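Local coordinates for protein extracellular subtilisin-like serine proteinase (Vibrio sp. PA-44, PDB 1SH7) that probably cleaves peptide bonds as the subtilase catalytic domain of a cold-adapted, calcium-binding extracellular serine endopeptidase, at residues Asp196-Gly201 and Ser259-Thr264; Ser81-Ala86 and Gln203-Trp208; Ala231-Glu236 and Asn250-Glu255; Ser254-Ser259 and Thr264-Leu269. All blocks are in the same frame, centred on the assembly; numbering follows the deposited sequence.

Contact 1: Asp196-Gly201 and Ser259-Thr264. With CA (calcium ion), chain C.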
loop_
_atom_site.group_PDB
_atom_site.type_symbol
_atom_site.label_atom_id
_atom_site.label_comp_id
_atom_site.label_asym_id
_atom_site.label_seq_id
_atom_site.Cartn_x
_atom_site.Cartn_y
_atom_site.Cartn_z
ATOM N N ASP A 196 -5.279 -10.414 3.833
ATOM C CA ASP A 196 -6.476 -10.283 3.017
ATOM C C ASP A 196 -6.240 -10.606 1.555
ATOM O O ASP A 196 -7.130 -11.115 0.903
ATOM C CB ASP A 196 -7.026 -8.867 3.090
ATOM C CG ASP A 196 -7.538 -8.500 4.477
ATOM O OD1 ASP A 196 -8.675 -8.875 4.830
ATOM O OD2 ASP A 196 -6.885 -7.832 5.270
ATOM N N LEU A 197 -5.048 -10.293 1.058
ATOM C CA LEU A 197 -4.672 -10.566 -0.345
ATOM C C LEU A 197 -3.179 -10.360 -0.557
ATOM O O LEU A 197 -2.500 -9.798 0.309
ATOM C CB LEU A 197 -5.478 -9.694 -1.337
ATOM C CG LEU A 197 -5.036 -8.243 -1.590
ATOM C CD1 LEU A 197 -5.824 -7.556 -2.688
ATOM C CD2 LEU A 197 -5.173 -7.451 -0.299
ATOM N N PHE A 198 -2.692 -10.817 -1.712
ATOM C CA PHE A 198 -1.314 -10.678 -2.133
ATOM C C PHE A 198 -1.222 -9.565 -3.179
ATOM O O PHE A 198 -2.157 -9.334 -3.948
ATOM C CB PHE A 198 -0.811 -11.989 -2.789
ATOM C CG PHE A 198 -0.601 -13.116 -1.805
ATOM C CD1 PHE A 198 -1.578 -14.101 -1.615
ATOM C CD2 PHE A 198 0.553 -13.186 -1.055
ATOM C CE1 PHE A 198 -1.401 -15.106 -0.697
ATOM C CE2 PHE A 198 0.721 -14.209 -0.122
ATOM C CZ PHE A 198 -0.255 -15.166 0.046
ATOM N N ALA A 199 -0.065 -8.922 -3.263
ATOM C CA ALA A 199 0.223 -8.005 -4.361
ATOM C C ALA A 199 1.737 -8.086 -4.677
ATOM O O ALA A 199 2.502 -8.596 -3.865
ATOM C CB ALA A 199 -0.172 -6.574 -3.943
ATOM N N PRO A 200 2.171 -7.575 -5.837
ATOM C CA PRO A 200 3.598 -7.538 -6.171
ATOM C C PRO A 200 4.496 -6.902 -5.101
ATOM O O PRO A 200 4.299 -5.737 -4.726
ATOM C CB PRO A 200 3.618 -6.722 -7.471
ATOM C CG PRO A 200 2.308 -7.046 -8.120
ATOM C CD PRO A 200 1.346 -7.022 -6.926
ATOM N N GLY A 201 5.485 -7.657 -4.627
ATOM C CA GLY A 201 6.405 -7.146 -3.620
ATOM C C GLY A 201 7.868 -7.503 -3.703
ATOM O O GLY A 201 8.694 -6.892 -2.999
ATOM N N SER A 259 1.072 -19.395 -6.051
ATOM C CA SER A 259 1.620 -20.641 -5.504
ATOM C C SER A 259 2.260 -20.419 -4.130
ATOM O O SER A 259 2.690 -19.310 -3.778
ATOM C CB SER A 259 2.637 -21.282 -6.462
ATOM O OG SER A 259 3.661 -20.373 -6.785
ATOM N N ASP A 260 2.297 -21.481 -3.327
ATOM C CA ASP A 260 2.846 -21.427 -1.966
ATOM C C ASP A 260 2.161 -20.409 -1.013
ATOM O O ASP A 260 2.814 -19.681 -0.260
ATOM C CB ASP A 260 4.358 -21.222 -2.018
ATOM C CG ASP A 260 5.022 -21.547 -0.706
ATOM O OD1 ASP A 260 6.011 -20.875 -0.340
ATOM O OD2 ASP A 260 4.579 -22.453 0.047
ATOM N N THR A 261 0.826 -20.414 -1.014
ATOM C CA THR A 261 0.031 -19.509 -0.197
ATOM C C THR A 261 0.034 -19.897 1.273
ATOM O O THR A 261 -0.271 -19.075 2.146
ATOM C CB THR A 261 -1.407 -19.498 -0.688
ATOM O OG1 THR A 261 -1.892 -20.845 -0.833
ATOM C CG2 THR A 261 -1.484 -18.894 -2.126
ATOM N N ARG A 262 0.293 -21.166 1.556
ATOM C CA ARG A 262 0.634 -21.555 2.929
ATOM C C ARG A 262 -0.480 -21.205 3.922
ATOM O O ARG A 262 -0.188 -20.663 4.995
ATOM C CB ARG A 262 1.836 -20.733 3.367
ATOM C CG ARG A 262 3.107 -21.349 3.317
ATOM C CD ARG A 262 3.992 -20.749 4.359
ATOM N NE ARG A 262 3.698 -21.342 5.664
ATOM C CZ ARG A 262 4.623 -21.650 6.573
ATOM N NH1 ARG A 262 5.907 -21.405 6.353
ATOM N NH2 ARG A 262 4.256 -22.191 7.715
ATOM N N GLY A 263 -1.739 -21.419 3.567
ATOM C CA GLY A 263 -2.840 -21.054 4.452
ATOM C C GLY A 263 -3.369 -19.642 4.344
ATOM O O GLY A 263 -4.091 -19.158 5.231
ATOM N N THR A 264 -3.070 -18.982 3.232
ATOM C CA THR A 264 -3.568 -17.625 2.963
ATOM C C THR A 264 -4.563 -17.742 1.847
ATOM O O THR A 264 -4.347 -18.525 0.918
ATOM C CB THR A 264 -2.422 -16.714 2.465
ATOM O OG1 THR A 264 -1.285 -16.814 3.333
ATOM C CG2 THR A 264 -2.818 -15.255 2.477
HETATM CA CA CA C . -8.538 -7.635 6.947
HETATM O O HOH W 1 -10.417 -6.770 5.867
HETATM O O HOH W 2 -6.578 -7.357 8.404
HETATM O O HOH W 3 -10.400 -9.207 7.673
HETATM O O HOH W 4 -7.582 -9.786 7.320
#
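Phe198 pushes its ring into the bend of the loop 259-264, and Thr264 meets it with a methyl group. Both CE1 and CZ of Phe198 lie 3.5 Å from Thr264 CG2, while Thr261 CG2 sits more loosely, 4.0 Å from Phe198 CE1. Both methyls approach the ring obliquely. In Thr264, CG2 lies anti to the backbone N, which sends the methyl to the ring and leaves OG1 for the loop itself: Thr264 OG1 donates to Thr261 O at 2.7 Å, with a C=O...donor angle of 160°, and also bonds Gly192 N. A threonine thus serves two needs, an apolar methyl for Phe198 and a hydroxyl that binds back to the loop's own carbonyl. Phe198 belongs to strand 197-200, the last of the seven parallel strands in the α/β subtilisin fold, and its backbone also bonds Lys267 and Leu269. Asp260, Arg262 and Gly263 are exposed and take no part in the packing on Phe198; Asp260 pairs with Arg185, and Arg262 makes a cation-pi contact with Trp191. Just before the strand, Asp196 turns away from the loop and chelates a calcium ion through OD1 (2.5 Å) and OD2 (2.4 Å); four waters and the carbonyls of Pro171 and Gly173 complete the site.

Contact 2: Ser81-Ala86 and Gln203-Trp208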
loop_
_atom_site.group_PDB
_atom_site.type_symbol
_atom_site.label_atom_id
_atom_site.label_comp_id
_atom_site.label_asym_id
_atom_site.label_seq_id
_atom_site.Cartn_x
_atom_site.Cartn_y
_atom_site.Cartn_z
ATOM N N SER A 81 4.718 8.865 -11.451
ATOM C CA SER A 81 4.370 8.898 -12.874
ATOM C C SER A 81 4.814 7.643 -13.670
ATOM O O SER A 81 4.030 7.077 -14.436
ATOM C CB SER A 81 5.011 10.129 -13.504
ATOM O OG SER A 81 4.693 10.203 -14.864
ATOM N N GLN A 82 6.067 7.221 -13.518
ATOM C CA GLN A 82 6.571 6.100 -14.315
ATOM C C GLN A 82 6.258 4.783 -13.630
ATOM O O GLN A 82 5.910 3.808 -14.283
ATOM C CB GLN A 82 8.088 6.168 -14.522
ATOM C CG GLN A 82 8.604 7.297 -15.407
ATOM C CD GLN A 82 10.096 7.112 -15.708
ATOM O OE1 GLN A 82 10.957 7.625 -14.982
ATOM N NE2 GLN A 82 10.395 6.335 -16.736
ATOM N N TYR A 83 6.429 4.753 -12.306
ATOM C CA TYR A 83 6.425 3.499 -11.588
ATOM C C TYR A 83 5.279 3.347 -10.598
ATOM O O TYR A 83 5.296 2.423 -9.802
ATOM C CB TYR A 83 7.782 3.315 -10.882
ATOM C CG TYR A 83 8.941 3.376 -11.836
ATOM C CD1 TYR A 83 9.984 4.294 -11.650
ATOM C CD2 TYR A 83 8.947 2.592 -13.011
ATOM C CE1 TYR A 83 11.051 4.347 -12.546
ATOM C CE2 TYR A 83 10.021 2.646 -13.915
ATOM C CZ TYR A 83 11.055 3.518 -13.675
ATOM O OH TYR A 83 12.100 3.578 -14.547
ATOM N N GLY A 84 4.244 4.182 -10.698
ATOM C CA GLY A 84 3.138 4.093 -9.757
ATOM C C GLY A 84 1.848 3.625 -10.382
ATOM O O GLY A 84 1.653 3.688 -11.620
ATOM N N VAL A 85 0.938 3.202 -9.509
ATOM C CA VAL A 85 -0.378 2.668 -9.903
ATOM C C VAL A 85 -1.379 3.773 -10.301
ATOM O O VAL A 85 -2.127 3.641 -11.281
ATOM C CB VAL A 85 -0.933 1.825 -8.747
ATOM C CG1 VAL A 85 -2.332 1.355 -9.002
ATOM C CG2 VAL A 85 -0.005 0.624 -8.463
ATOM N N ALA A 86 -1.425 4.827 -9.495
ATOM C CA ALA A 86 -2.419 5.896 -9.619
ATOM C C ALA A 86 -1.638 7.173 -9.888
ATOM O O ALA A 86 -1.161 7.860 -8.941
ATOM C CB ALA A 86 -3.216 5.993 -8.350
ATOM N N GLN A 203 11.305 -7.412 -5.871
ATOM C CA GLN A 203 12.020 -6.694 -6.925
ATOM C C GLN A 203 11.180 -5.616 -7.523
ATOM O O GLN A 203 10.860 -5.627 -8.728
ATOM C CB GLN A 203 12.500 -7.671 -7.978
ATOM C CG GLN A 203 13.631 -8.454 -7.467
ATOM C CD GLN A 203 13.410 -9.901 -7.581
ATOM O OE1 GLN A 203 13.483 -10.455 -8.693
ATOM N NE2 GLN A 203 13.130 -10.547 -6.447
ATOM N N ILE A 204 10.784 -4.683 -6.672
ATOM C CA ILE A 204 9.963 -3.555 -7.119
ATOM C C ILE A 204 10.786 -2.277 -7.277
ATOM O O ILE A 204 11.390 -1.779 -6.299
ATOM C CB ILE A 204 8.791 -3.258 -6.105
ATOM C CG1 ILE A 204 7.890 -4.489 -5.899
ATOM C CG2 ILE A 204 7.975 -2.072 -6.560
ATOM C CD1 ILE A 204 7.256 -5.044 -7.140
ATOM N N LYS A 205 10.777 -1.727 -8.482
ATOM C CA LYS A 205 11.485 -0.475 -8.761
ATOM C C LYS A 205 10.607 0.729 -8.433
ATOM O O LYS A 205 9.479 0.825 -8.899
ATOM C CB LYS A 205 11.907 -0.376 -10.210
ATOM C CG LYS A 205 12.808 0.829 -10.478
ATOM C CD LYS A 205 13.192 0.901 -11.938
ATOM C CE LYS A 205 14.097 2.095 -12.158
ATOM N NZ LYS A 205 14.641 2.030 -13.509
ATOM N N SER A 206 11.169 1.695 -7.718
ATOM C CA SER A 206 10.434 2.940 -7.424
ATOM C C SER A 206 11.379 4.062 -7.002
ATOM O O SER A 206 12.582 3.865 -6.897
ATOM C CB SER A 206 9.401 2.691 -6.319
ATOM O OG SER A 206 8.442 3.721 -6.232
ATOM N N ALA A 207 10.819 5.232 -6.726
ATOM C CA ALA A 207 11.585 6.400 -6.270
ATOM C C ALA A 207 12.401 6.160 -4.989
ATOM O O ALA A 207 12.060 5.298 -4.188
ATOM C CB ALA A 207 10.659 7.580 -6.087
ATOM N N TRP A 208 13.507 6.888 -4.836
ATOM C CA TRP A 208 14.350 6.834 -3.646
ATOM C C TRP A 208 14.593 8.246 -3.091
ATOM O O TRP A 208 14.419 9.250 -3.803
ATOM C CB TRP A 208 15.672 6.152 -3.990
ATOM C CG TRP A 208 16.447 5.576 -2.799
ATOM C CD1 TRP A 208 17.754 5.859 -2.437
ATOM C CD2 TRP A 208 15.978 4.605 -1.851
ATOM N NE1 TRP A 208 18.113 5.106 -1.346
ATOM C CE2 TRP A 208 17.041 4.332 -0.965
ATOM C CE3 TRP A 208 14.771 3.889 -1.691
ATOM C CZ2 TRP A 208 16.909 3.419 0.107
ATOM C CZ3 TRP A 208 14.655 2.965 -0.648
ATOM C CH2 TRP A 208 15.722 2.738 0.230
HETATM O O HOH W 5 6.599 0.695 -8.243
#
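Tyr83 and Lys205 lie across one another where the loop following helix 70-79 meets strand 204-207, the first strand of an antiparallel pair with 213-216. Helix 70-79 starts at the predicted charge-relay residue His70, although Ser206 still lies about 10 Å from that residue, side chain to side chain. The lysine is stretched from end to end: CG is anti to the backbone N (chi1 -172°) and every later torsion is also near 180°, so its methylenes run obliquely over one face of the tyrosine ring. Lys205 CD makes a CH-pi contact, 4.2 Å from the centroid of the Tyr83 ring and 25° off its normal. Further along, Lys205 CE comes within 3.4 Å of Tyr83 OH, and Lys205 NZ donates to that hydroxyl at 3.2 Å. A long residue with an apolar shaft and a charged end suits a ring with an apolar face and a polar hydroxyl at its end. Gln82 CB covers the opposite ring face, and Tyr213 meets Tyr83 with its plane nearly perpendicular. The loop is also tied to Glu46, whose carboxylate accepts from Gln82 N and Tyr83 N. Ser206 meets Tyr83 through its backbone, CA 4.4 Å from Tyr83 CB, while its hydroxyl bonds His73 O. Between the two backbones a water donates to both, 2.7 Å from Tyr83 O and 3.0 Å from Lys205 O.

Contact 3: Ala231-Glu236 and Asn250-Glu255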
loop_
_atom_site.group_PDB
_atom_site.type_symbol
_atom_site.label_atom_id
_atom_site.label_comp_id
_atom_site.label_asym_id
_atom_site.label_seq_id
_atom_site.Cartn_x
_atom_site.Cartn_y
_atom_site.Cartn_z
ATOM N N ALA A 231 -6.905 3.901 -4.493
ATOM C CA ALA A 231 -7.037 5.284 -4.993
ATOM C C ALA A 231 -7.781 5.298 -6.336
ATOM O O ALA A 231 -8.626 6.158 -6.599
ATOM C CB ALA A 231 -5.679 5.938 -5.140
ATOM N N LEU A 232 -7.525 4.287 -7.150
ATOM C CA LEU A 232 -8.247 4.107 -8.406
ATOM C C LEU A 232 -9.731 3.852 -8.137
ATOM O O LEU A 232 -10.592 4.432 -8.787
ATOM C CB LEU A 232 -7.676 2.949 -9.236
ATOM C CG LEU A 232 -6.201 2.965 -9.669
ATOM C CD1 LEU A 232 -5.827 1.716 -10.427
ATOM C CD2 LEU A 232 -5.862 4.185 -10.501
ATOM N N TYR A 233 -10.027 2.981 -7.185
ATOM C CA TYR A 233 -11.399 2.663 -6.833
ATOM C C TYR A 233 -12.123 3.875 -6.229
ATOM O O TYR A 233 -13.353 4.047 -6.441
ATOM C CB TYR A 233 -11.468 1.514 -5.810
ATOM C CG TYR A 233 -11.074 0.117 -6.290
ATOM C CD1 TYR A 233 -10.512 -0.100 -7.540
ATOM C CD2 TYR A 233 -11.215 -0.990 -5.438
ATOM C CE1 TYR A 233 -10.146 -1.393 -7.961
ATOM C CE2 TYR A 233 -10.834 -2.288 -5.850
ATOM C CZ TYR A 233 -10.312 -2.468 -7.110
ATOM O OH TYR A 233 -9.917 -3.743 -7.512
ATOM N N LEU A 234 -11.381 4.685 -5.475
ATOM C CA LEU A 234 -11.922 5.889 -4.862
ATOM C C LEU A 234 -12.189 6.977 -5.901
ATOM O O LEU A 234 -13.128 7.797 -5.747
ATOM C CB LEU A 234 -11.019 6.408 -3.746
ATOM C CG LEU A 234 -11.104 5.554 -2.457
ATOM C CD1 LEU A 234 -9.891 5.758 -1.558
ATOM C CD2 LEU A 234 -12.377 5.923 -1.756
ATOM N N GLN A 235 -11.398 7.006 -6.968
ATOM C CA GLN A 235 -11.683 7.985 -8.020
ATOM C C GLN A 235 -12.989 7.583 -8.716
ATOM O O GLN A 235 -13.874 8.421 -8.928
ATOM C CB GLN A 235 -10.551 8.158 -9.034
ATOM C CG GLN A 235 -10.859 9.285 -10.028
ATOM C CD GLN A 235 -9.928 9.347 -11.246
ATOM O OE1 GLN A 235 -8.963 8.603 -11.344
ATOM N NE2 GLN A 235 -10.232 10.263 -12.177
ATOM N N GLU A 236 -13.090 6.291 -9.036
ATOM C CA GLU A 236 -14.288 5.666 -9.627
ATOM C C GLU A 236 -15.555 5.900 -8.779
ATOM O O GLU A 236 -16.652 6.132 -9.307
ATOM C CB GLU A 236 -14.025 4.164 -9.804
ATOM C CG GLU A 236 -15.149 3.331 -10.402
ATOM C CD GLU A 236 -14.911 1.826 -10.288
ATOM O OE1 GLU A 236 -15.783 1.052 -10.751
ATOM O OE2 GLU A 236 -13.866 1.384 -9.735
ATOM N N ASN A 250 -11.589 -7.388 -2.583
ATOM C CA ASN A 250 -11.882 -8.809 -2.560
ATOM C C ASN A 250 -12.613 -9.353 -3.771
ATOM O O ASN A 250 -12.207 -10.355 -4.340
ATOM C CB ASN A 250 -12.731 -9.134 -1.328
ATOM C CG ASN A 250 -11.897 -9.393 -0.114
ATOM O OD1 ASN A 250 -11.306 -10.469 0.016
ATOM N ND2 ASN A 250 -11.844 -8.422 0.791
ATOM N N SER A 251 -13.692 -8.709 -4.159
ATOM C CA SER A 251 -14.534 -9.223 -5.244
ATOM C C SER A 251 -13.875 -9.056 -6.591
ATOM O O SER A 251 -14.106 -9.880 -7.469
ATOM C CB SER A 251 -15.955 -8.613 -5.231
ATOM O OG SER A 251 -15.928 -7.213 -5.286
ATOM N N ARG A 252 -13.034 -8.051 -6.750
ATOM C CA ARG A 252 -12.297 -7.834 -8.002
ATOM C C ARG A 252 -10.978 -8.625 -8.129
ATOM O O ARG A 252 -10.417 -8.724 -9.241
ATOM C CB ARG A 252 -12.010 -6.361 -8.199
ATOM C CG ARG A 252 -13.256 -5.537 -8.437
ATOM C CD ARG A 252 -13.024 -4.076 -8.546
ATOM N NE ARG A 252 -14.258 -3.417 -8.997
ATOM C CZ ARG A 252 -14.389 -2.120 -9.209
ATOM N NH1 ARG A 252 -13.367 -1.299 -8.990
ATOM N NH2 ARG A 252 -15.556 -1.649 -9.660
ATOM N N ALA A 253 -10.497 -9.217 -7.037
ATOM C CA ALA A 253 -9.187 -9.847 -7.024
ATOM C C ALA A 253 -9.208 -11.078 -7.917
ATOM O O ALA A 253 -10.219 -11.741 -8.053
ATOM C CB ALA A 253 -8.768 -10.271 -5.610
ATOM N N SER A 254 -8.066 -11.366 -8.497
ATOM C CA SER A 254 -7.817 -12.606 -9.244
ATOM C C SER A 254 -7.652 -13.773 -8.289
ATOM O O SER A 254 -6.907 -13.683 -7.304
ATOM C CB SER A 254 -6.547 -12.454 -10.092
ATOM O OG SER A 254 -6.620 -11.311 -10.910
ATOM N N GLU A 255 -8.374 -14.854 -8.545
ATOM C CA GLU A 255 -8.419 -16.012 -7.634
ATOM C C GLU A 255 -7.542 -17.170 -8.088
ATOM O O GLU A 255 -7.478 -17.466 -9.271
ATOM C CB GLU A 255 -9.838 -16.580 -7.554
ATOM C CG GLU A 255 -10.873 -15.593 -7.079
ATOM C CD GLU A 255 -12.303 -16.191 -7.068
ATOM O OE1 GLU A 255 -13.065 -15.820 -6.160
ATOM O OE2 GLU A 255 -12.670 -17.012 -7.945
#
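Arg252 grips Glu236 end-on, with one terminal nitrogen for each carboxylate oxygen. Arg252 NH1 donates to Glu236 OE2 at 2.8 Å, nearly straight (169°) and onto the syn lone pair, and Arg252 NH2 donates to Glu236 OE1 at 2.9 Å. The two flat groups are almost coplanar, 12° apart, which lets both N-H groups point at the two oxygens. The guanidinium also stands on edge above Tyr233, its plane nearly perpendicular to the ring. Arg252 NH1 lies over one face, 3.4 Å from Tyr233 CE1, and Arg252 CZ makes a cation-pi contact 4.6 Å from the ring centroid. Both charged chains are extended and approach from opposite directions. They link the end of helix 219-236, whose first turn carries the predicted charge-relay Ser220, to the end of helix 242-252, two successive helices of the subtilase fold. Arginine suits the span because its methylenes run past the phenol in the opposite sense, Arg252 CD 3.3 Å from Tyr233 OH. One shell out, that hydroxyl is bonded to Tyr270 O, while the ring packs on Leu245, Leu248 and Leu249 of the second helix. Glu236 rests on Phe26 and Ala273, and the backbone carbonyl of Arg252 is held by Arg14 NH1.

Contact 4: Ser254-Ser259 and Thr264-Leu269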
loop_
_atom_site.group_PDB
_atom_site.type_symbol
_atom_site.label_atom_id
_atom_site.label_comp_id
_atom_site.label_asym_id
_atom_site.label_seq_id
_atom_site.Cartn_x
_atom_site.Cartn_y
_atom_site.Cartn_z
ATOM N N SER A 254 -8.066 -11.366 -8.497
ATOM C CA SER A 254 -7.817 -12.606 -9.244
ATOM C C SER A 254 -7.652 -13.773 -8.289
ATOM O O SER A 254 -6.907 -13.683 -7.304
ATOM C CB SER A 254 -6.547 -12.454 -10.092
ATOM O OG SER A 254 -6.620 -11.311 -10.910
ATOM N N GLU A 255 -8.374 -14.854 -8.545
ATOM C CA GLU A 255 -8.419 -16.012 -7.634
ATOM C C GLU A 255 -7.542 -17.170 -8.088
ATOM O O GLU A 255 -7.478 -17.466 -9.271
ATOM C CB GLU A 255 -9.838 -16.580 -7.554
ATOM C CG GLU A 255 -10.873 -15.593 -7.079
ATOM C CD GLU A 255 -12.303 -16.191 -7.068
ATOM O OE1 GLU A 255 -13.065 -15.820 -6.160
ATOM O OE2 GLU A 255 -12.670 -17.012 -7.945
ATOM N N ASN A 256 -6.918 -17.855 -7.129
ATOM C CA ASN A 256 -6.193 -19.098 -7.383
ATOM C C ASN A 256 -5.049 -18.992 -8.387
ATOM O O ASN A 256 -4.754 -19.970 -9.074
ATOM C CB ASN A 256 -7.154 -20.201 -7.823
ATOM C CG ASN A 256 -8.154 -20.521 -6.751
ATOM O OD1 ASN A 256 -9.368 -20.423 -6.963
ATOM N ND2 ASN A 256 -7.650 -20.894 -5.579
ATOM N N LYS A 257 -4.394 -17.831 -8.424
ATOM C CA LYS A 257 -3.203 -17.617 -9.286
ATOM C C LYS A 257 -1.854 -17.842 -8.584
ATOM O O LYS A 257 -0.816 -18.080 -9.252
ATOM C CB LYS A 257 -3.194 -16.211 -9.889
ATOM C CG LYS A 257 -4.514 -15.776 -10.429
ATOM C CD LYS A 257 -4.971 -16.663 -11.559
ATOM C CE LYS A 257 -6.267 -16.134 -12.096
ATOM N NZ LYS A 257 -6.843 -17.006 -13.185
ATOM N N VAL A 258 -1.859 -17.756 -7.261
ATOM C CA VAL A 258 -0.632 -17.687 -6.470
ATOM C C VAL A 258 -0.230 -19.077 -5.996
ATOM O O VAL A 258 -1.087 -19.845 -5.601
ATOM C CB VAL A 258 -0.834 -16.732 -5.238
ATOM C CG1 VAL A 258 0.478 -16.626 -4.374
ATOM C CG2 VAL A 258 -1.329 -15.364 -5.673
ATOM N N SER A 259 1.072 -19.395 -6.051
ATOM C CA SER A 259 1.620 -20.641 -5.504
ATOM C C SER A 259 2.260 -20.419 -4.130
ATOM O O SER A 259 2.690 -19.310 -3.778
ATOM C CB SER A 259 2.637 -21.282 -6.462
ATOM O OG SER A 259 3.661 -20.373 -6.785
ATOM N N THR A 264 -3.070 -18.982 3.232
ATOM C CA THR A 264 -3.568 -17.625 2.963
ATOM C C THR A 264 -4.563 -17.742 1.847
ATOM O O THR A 264 -4.347 -18.525 0.918
ATOM C CB THR A 264 -2.422 -16.714 2.465
ATOM O OG1 THR A 264 -1.285 -16.814 3.333
ATOM C CG2 THR A 264 -2.818 -15.255 2.477
ATOM N N THR A 265 -5.631 -16.955 1.912
ATOM C CA THR A 265 -6.575 -16.900 0.825
ATOM C C THR A 265 -5.866 -16.556 -0.487
ATOM O O THR A 265 -4.993 -15.664 -0.567
ATOM C CB THR A 265 -7.744 -15.963 1.155
ATOM O OG1 THR A 265 -8.734 -16.035 0.123
ATOM C CG2 THR A 265 -7.320 -14.522 1.202
ATOM N N ASN A 266 -6.246 -17.286 -1.522
ATOM C CA ASN A 266 -5.582 -17.198 -2.800
ATOM C C ASN A 266 -6.194 -16.069 -3.662
ATOM O O ASN A 266 -6.902 -16.317 -4.633
ATOM C CB ASN A 266 -5.619 -18.571 -3.492
ATOM C CG ASN A 266 -4.478 -18.761 -4.463
ATOM O OD1 ASN A 266 -3.937 -19.883 -4.631
ATOM N ND2 ASN A 266 -4.120 -17.694 -5.136
ATOM N N LYS A 267 -5.930 -14.830 -3.242
ATOM C CA LYS A 267 -6.370 -13.630 -3.929
ATOM C C LYS A 267 -5.184 -12.742 -4.252
ATOM O O LYS A 267 -4.382 -12.463 -3.396
ATOM C CB LYS A 267 -7.351 -12.842 -3.074
ATOM C CG LYS A 267 -8.677 -13.615 -2.779
ATOM C CD LYS A 267 -9.712 -12.664 -2.205
ATOM C CE LYS A 267 -10.939 -13.406 -1.628
ATOM N NZ LYS A 267 -10.662 -14.151 -0.358
ATOM N N LEU A 268 -5.103 -12.310 -5.506
ATOM C CA LEU A 268 -4.058 -11.443 -5.986
ATOM C C LEU A 268 -4.676 -10.123 -6.489
ATOM O O LEU A 268 -5.706 -10.106 -7.198
ATOM C CB LEU A 268 -3.306 -12.144 -7.123
ATOM C CG LEU A 268 -2.151 -11.410 -7.801
ATOM C CD1 LEU A 268 -1.027 -11.228 -6.826
ATOM C CD2 LEU A 268 -1.694 -12.133 -9.067
ATOM N N LEU A 269 -4.020 -9.025 -6.161
ATOM C CA LEU A 269 -4.501 -7.679 -6.517
ATOM C C LEU A 269 -4.762 -7.527 -7.988
ATOM O O LEU A 269 -3.962 -7.956 -8.817
ATOM C CB LEU A 269 -3.437 -6.669 -6.129
ATOM C CG LEU A 269 -3.699 -5.236 -5.672
ATOM C CD1 LEU A 269 -2.691 -4.251 -6.202
ATOM C CD2 LEU A 269 -5.122 -4.710 -5.685
HETATM O O HOH W 6 -4.900 -15.404 -6.814
HETATM O O HOH W 7 -4.378 -9.856 -10.772
#
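The side chains of Asn256 and Asn266 cross at about a right angle, their amide planes 64° apart, with Asn256 ND2 3.7 Å from Asn266 CB. The Asn266 amide lies against the backbone of Asn256 to Val258, its CG 3.4 Å from Asn256 CA; which of its two ends is nitrogen is doubtful. Both residues lie just past the paired strands of a β-hairpin, 254-255 and 267-268, on the side of its connecting loop. Ser254 and Leu268 form its hydrogen-bonded pair, with Leu268 N donating to Ser254 O at 2.9 Å and Ser254 N to Leu268 O in return. Glu255 and Lys267 follow as a non-hydrogen-bonded pair, both side chains on the face opposite to that of Ser254 and Leu268. Beyond them Asn256 N bonds Asn266 O at 2.9 Å, the donor tilted 30° from the carbonyl plane. Asn256 then takes a left-handed backbone conformation, which asparagine tolerates well, while Asn266 centres an inverse gamma turn. A water accepts from Lys257 N at 3.0 Å and donates to Ser254 O at 2.7 Å. Ser254 OG is bonded to Arg14 and to a second water that donates to Leu269 O. Lys267 NZ reaches back to Thr265 OG1, whereas Lys257 NZ bonds Asn15. Val258 and Leu268, both buried, meet apolar against apolar, with Val258 CG2 4.0 Å from Leu268 CB.

Overall arrangement
From the N terminus, contact 2 opens first, at 81-86 behind helix 70-79. Contact 1 opens at 196-201, on the outermost parallel strand, before 203-208 closes contact 2, so these two cross. Contact 3 is nested within the long loop of contact 1, joining the ends of helices 219-236 and 242-252. Where it ends, contact 4 begins, sharing Ser254 and Glu255. The loop 259-264 then closes contact 1 before 264-269 completes the short hairpin of contact 4, a second crossing, with centres only 6 Å apart. Val85 and Ala86 pack on Leu232 and Ala231, linking contacts 2 and 3, while Ala253 touches Lys267 and Leu268 between contacts 3 and 4.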